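Local coordinates for ABC-type transport system, sugar-family extracellular solute-binding protein (PDB 6HNI) that binds tyrosine as the substrate-binding lipoprotein of an ABC transport system and has adhesive properties, at residues D115-A119 and G120-T124; K143-E146 and L147-I150. The protein carries 1 engineered substitution. All blocks are in the same frame, centred on the assembly; numbering follows the deposited sequence.

Interaction 1. Residues D115-A119 and G120-T124; sequences DPVAA and GLVKT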
loop_
_atom_site.group_PDB
_atom_site.type_symbol
_atom_site.label_atom_id
_atom_site.label_comp_id
_atom_site.label_asym_id
_atom_site.label_seq_id
_atom_site.Cartn_x
_atom_site.Cartn_y
_atom_site.Cartn_z
ATOM N N ASP A 115 -4.409 0.449 8.124
ATOM C CA ASP A 115 -5.018 0.447 9.472
ATOM C C ASP A 115 -6.255 1.324 9.423
ATOM O O ASP A 115 -6.254 2.510 9.675
ATOM C CB ASP A 115 -4.033 0.915 10.544
ATOM C CG ASP A 115 -4.482 0.538 11.984
ATOM O OD1 ASP A 115 -5.705 0.639 12.316
ATOM O OD2 ASP A 115 -3.576 0.214 12.793
ATOM N N PRO A 116 -7.411 0.695 9.030
ATOM C CA PRO A 116 -8.615 1.454 8.930
ATOM C C PRO A 116 -9.123 2.084 10.201
ATOM O O PRO A 116 -9.692 3.163 10.171
ATOM C CB PRO A 116 -9.631 0.397 8.411
ATOM C CG PRO A 116 -8.799 -0.584 7.698
ATOM C CD PRO A 116 -7.515 -0.645 8.435
ATOM N N VAL A 117 -8.899 1.431 11.326
ATOM C CA VAL A 117 -9.288 1.994 12.623
ATOM C C VAL A 117 -8.437 3.233 12.981
ATOM O O VAL A 117 -8.932 4.275 13.337
ATOM C CB VAL A 117 -9.200 0.931 13.733
ATOM C CG1 VAL A 117 -9.424 1.557 15.098
ATOM C CG2 VAL A 117 -10.210 -0.182 13.482
ATOM N N ALA A 118 -7.146 3.106 12.785
ATOM C CA ALA A 118 -6.270 4.254 13.108
ATOM C C ALA A 118 -6.501 5.453 12.202
ATOM O O ALA A 118 -6.278 6.611 12.583
ATOM C CB ALA A 118 -4.776 3.851 13.066
ATOM N N ALA A 119 -6.957 5.167 10.982
ATOM C CA ALA A 119 -7.306 6.202 10.026
ATOM C C ALA A 119 -8.674 6.825 10.293
ATOM O O ALA A 119 -9.048 7.774 9.598
ATOM C CB ALA A 119 -7.258 5.664 8.610
ATOM N N GLY A 120 -9.404 6.318 11.283
ATOM C CA GLY A 120 -10.699 6.899 11.656
ATOM C C GLY A 120 -11.874 6.482 10.771
ATOM O O GLY A 120 -12.908 7.108 10.840
ATOM N N LEU A 121 -11.673 5.460 9.953
ATOM C CA LEU A 121 -12.709 5.070 8.930
ATOM C C LEU A 121 -13.764 4.136 9.456
ATOM O O LEU A 121 -14.874 4.137 8.891
ATOM C CB LEU A 121 -11.983 4.425 7.796
ATOM C CG LEU A 121 -10.963 5.319 7.021
ATOM C CD1 LEU A 121 -10.106 4.513 6.084
ATOM C CD2 LEU A 121 -11.655 6.456 6.279
ATOM N N VAL A 122 -13.418 3.256 10.372
ATOM C CA VAL A 122 -14.310 2.219 10.896
ATOM C C VAL A 122 -14.122 2.176 12.389
ATOM O O VAL A 122 -13.001 2.503 12.891
ATOM C CB VAL A 122 -14.015 0.858 10.262
ATOM C CG1 VAL A 122 -14.123 0.926 8.741
ATOM C CG2 VAL A 122 -12.679 0.262 10.647
ATOM N N LYS A 123 -15.148 1.775 13.111
ATOM C CA LYS A 123 -15.031 1.622 14.567
ATOM C C LYS A 123 -14.271 0.371 14.970
ATOM O O LYS A 123 -13.400 0.447 15.832
ATOM C CB LYS A 123 -16.379 1.626 15.222
ATOM C CG LYS A 123 -17.067 2.979 15.093
ATOM C CD LYS A 123 -18.487 2.929 15.657
ATOM C CE LYS A 123 -19.245 4.166 15.218
ATOM N NZ LYS A 123 -20.528 4.293 15.952
ATOM N N THR A 124 -14.596 -0.751 14.348
ATOM C CA THR A 124 -13.842 -2.014 14.444
ATOM C C THR A 124 -13.773 -2.647 13.051
ATOM O O THR A 124 -14.604 -2.358 12.197
ATOM C CB THR A 124 -14.486 -3.038 15.393
ATOM O OG1 THR A 124 -15.660 -3.589 14.807
ATOM C CG2 THR A 124 -14.871 -2.427 16.719
HETATM O O HOH W 1 -11.776 4.390 14.217
#
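Pro116 O accepts from Leu121 N, and Val117 O accepts from Gly120 N. The first bond is 3.0 Å between Leu121 N and Pro116 O. The second, Gly120 N to Val117 O at 2.9 Å, closes a type I beta turn from Val117 to Gly120. Together the 6→1 and 5→2 bonds make a Schellman motif. Gly120 takes the C' position, and its positive phi of 81° suits that place. Val117 O has a second partner, a water 3.0 Å away. The same water donates to Val122 O and so bridges the two arms of the loop. Just ahead of the turn, Asp115 OD1 accepts from Ala118 N at 2.9 Å in an Asx motif. Ala118 N comes from above the carboxylate plane.

The packing is apolar. With chi1 of Val122 at -57°, CG1 stands anti to the carbonyl carbon and CG2 falls between the backbone N and the carbonyl carbon. There Val122 CG2 meets Pro116 CB at 3.8 Å and also Val117 CG2. The two valine side chains cross at about a right angle. Further round, Ala119 CB touches Leu121 CD1 at 4.0 Å.

This loop joins strand 108-113 to strand 132-136 of the parallel five-stranded sheet. Leu121 packs on Ala96 and Phe100 of helix 93-102, and Val122 on Val132. Ala118 and Ala119 touch Val167 of helix 167-183.

Interaction 2. Residues K143-E146 and L147-I150; sequences KGLE and LLKI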
loop_
_atom_site.group_PDB
_atom_site.type_symbol
_atom_site.label_atom_id
_atom_site.label_comp_id
_atom_site.label_asym_id
_atom_site.label_seq_id
_atom_site.Cartn_x
_atom_site.Cartn_y
_atom_site.Cartn_z
ATOM N N LYS A 143 7.248 -10.181 8.323
ATOM C CA LYS A 143 7.377 -10.836 7.022
ATOM C C LYS A 143 8.568 -10.330 6.231
ATOM O O LYS A 143 9.291 -11.083 5.635
ATOM C CB LYS A 143 6.090 -10.666 6.199
ATOM C CG LYS A 143 4.894 -11.407 6.808
ATOM C CD LYS A 143 5.010 -12.914 6.661
ATOM C CE LYS A 143 3.721 -13.613 7.112
ATOM N NZ LYS A 143 3.905 -15.079 6.979
ATOM N N GLY A 144 8.727 -9.031 6.191
ATOM C CA GLY A 144 9.902 -8.475 5.538
ATOM C C GLY A 144 11.191 -8.702 6.308
ATOM O O GLY A 144 12.227 -9.029 5.713
ATOM N N LEU A 145 11.138 -8.573 7.627
ATOM C CA LEU A 145 12.343 -8.709 8.436
ATOM C C LEU A 145 12.882 -10.148 8.480
ATOM O O LEU A 145 14.070 -10.341 8.681
ATOM C CB LEU A 145 12.122 -8.068 9.810
ATOM C CG LEU A 145 11.855 -6.549 9.729
ATOM C CD1 LEU A 145 11.611 -5.962 11.103
ATOM C CD2 LEU A 145 12.900 -5.755 8.974
ATOM N N GLU A 146 12.029 -11.136 8.234
ATOM C CA GLU A 146 12.422 -12.558 7.974
ATOM C C GLU A 146 13.473 -12.676 6.887
ATOM O O GLU A 146 14.321 -13.567 6.920
ATOM C CB GLU A 146 11.175 -13.444 7.548
ATOM C CG GLU A 146 10.333 -13.958 8.693
ATOM C CD GLU A 146 9.023 -14.650 8.278
ATOM O OE1 GLU A 146 8.956 -15.280 7.178
ATOM O OE2 GLU A 146 8.055 -14.571 9.069
ATOM N N LEU A 147 13.418 -11.767 5.919
ATOM C CA LEU A 147 14.323 -11.802 4.800
ATOM C C LEU A 147 15.745 -11.375 5.137
ATOM O O LEU A 147 16.649 -11.641 4.369
ATOM C CB LEU A 147 13.767 -10.975 3.647
ATOM C CG LEU A 147 12.356 -11.398 3.138
ATOM C CD1 LEU A 147 12.042 -10.460 2.000
ATOM C CD2 LEU A 147 12.324 -12.873 2.742
ATOM N N LEU A 148 15.944 -10.727 6.282
ATOM C CA LEU A 148 17.298 -10.409 6.713
ATOM C C LEU A 148 18.147 -11.657 6.875
ATOM O O LEU A 148 19.332 -11.625 6.565
ATOM C CB LEU A 148 17.254 -9.590 7.989
ATOM C CG LEU A 148 16.610 -8.220 7.921
ATOM C CD1 LEU A 148 16.607 -7.541 9.294
ATOM C CD2 LEU A 148 17.229 -7.338 6.846
ATOM N N LYS A 149 17.563 -12.771 7.312
ATOM C CA LYS A 149 18.337 -14.018 7.445
ATOM C C LYS A 149 18.950 -14.436 6.122
ATOM O O LYS A 149 19.987 -15.099 6.082
ATOM C CB LYS A 149 17.454 -15.181 7.892
ATOM C CG LYS A 149 16.885 -15.067 9.274
ATOM C CD LYS A 149 16.231 -16.363 9.702
ATOM C CE LYS A 149 17.181 -17.550 9.660
ATOM N NZ LYS A 149 16.683 -18.645 10.544
ATOM N N ILE A 150 18.285 -14.048 5.042
ATOM C CA ILE A 150 18.674 -14.501 3.720
ATOM C C ILE A 150 19.669 -13.506 3.143
ATOM O O ILE A 150 20.736 -13.937 2.684
ATOM C CB ILE A 150 17.466 -14.594 2.783
ATOM C CG1 ILE A 150 16.458 -15.600 3.354
ATOM C CG2 ILE A 150 17.944 -14.964 1.369
ATOM C CD1 ILE A 150 15.175 -15.703 2.563
HETATM O O HOH W 2 15.627 -12.236 9.944
#
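Leu147 meets Gly144 through both backbone and side chain. Leu147 N donates to Gly144 O at 3.0 Å. Its CB lies 3.2 Å from the same oxygen. CG sits beside the residue's own N (chi1 -57°), which brings Leu147 CG to 3.5 Å from Gly144 O and also near Lys143 O. Leu147 also packs on Ala252 of strand 252-255.

Leu148 repeats the pattern one residue on. Its N donates to Leu145 O at 3.1 Å and closes a type I beta turn. Its side chain runs alongside that of Leu145, pointing the same way, with Leu148 CD1 4.1 Å from Leu145 CD2. Leu145 continues onto Leu176 and Tyr179 of helix 167-183, and Leu148 onto Val211.

Lys149 N makes a weak bond to Glu146 O at 3.4 Å. A water donates to Leu145 O at 2.8 Å and accepts weakly from Lys149 N. The aliphatic CB and CG of Lys149 lie near Glu146 O. Ile150 N donates to Leu147 O, another bond of the same span.

Every backbone bond here spans three residues, as in a 3-10 helix, with Gly144 O 4.1 Å from Leu148 N. Leu145 O serves both an amide and a water. The amides of 147-150 each find a carbonyl along the backbone. The three leucines are buried in apolar packing within the second lobe.

Overall arrangement
Interaction 1 comes first along the chain and interaction 2 follows it. Their centres are 28 Å apart, and their nearest atoms are about 15 Å apart. The two do not touch. Residues 115-124 link two strands of the five-stranded parallel sheet. Residues 143-150 lie beyond strand 132-136 and pack on strands 211-214 and 252-255. The contacts thus belong to the two lobes expected of a periplasmic-binding-protein fold. Helix 167-183 goes with the sheet of strands 157-163 and 211-214, so its contact with 115-119 crosses the cleft, consistent with the closed, ligand-bound form. The bound tyrosine is about 7 Å from the Ala119 side chain and about 12 Å from Gly144.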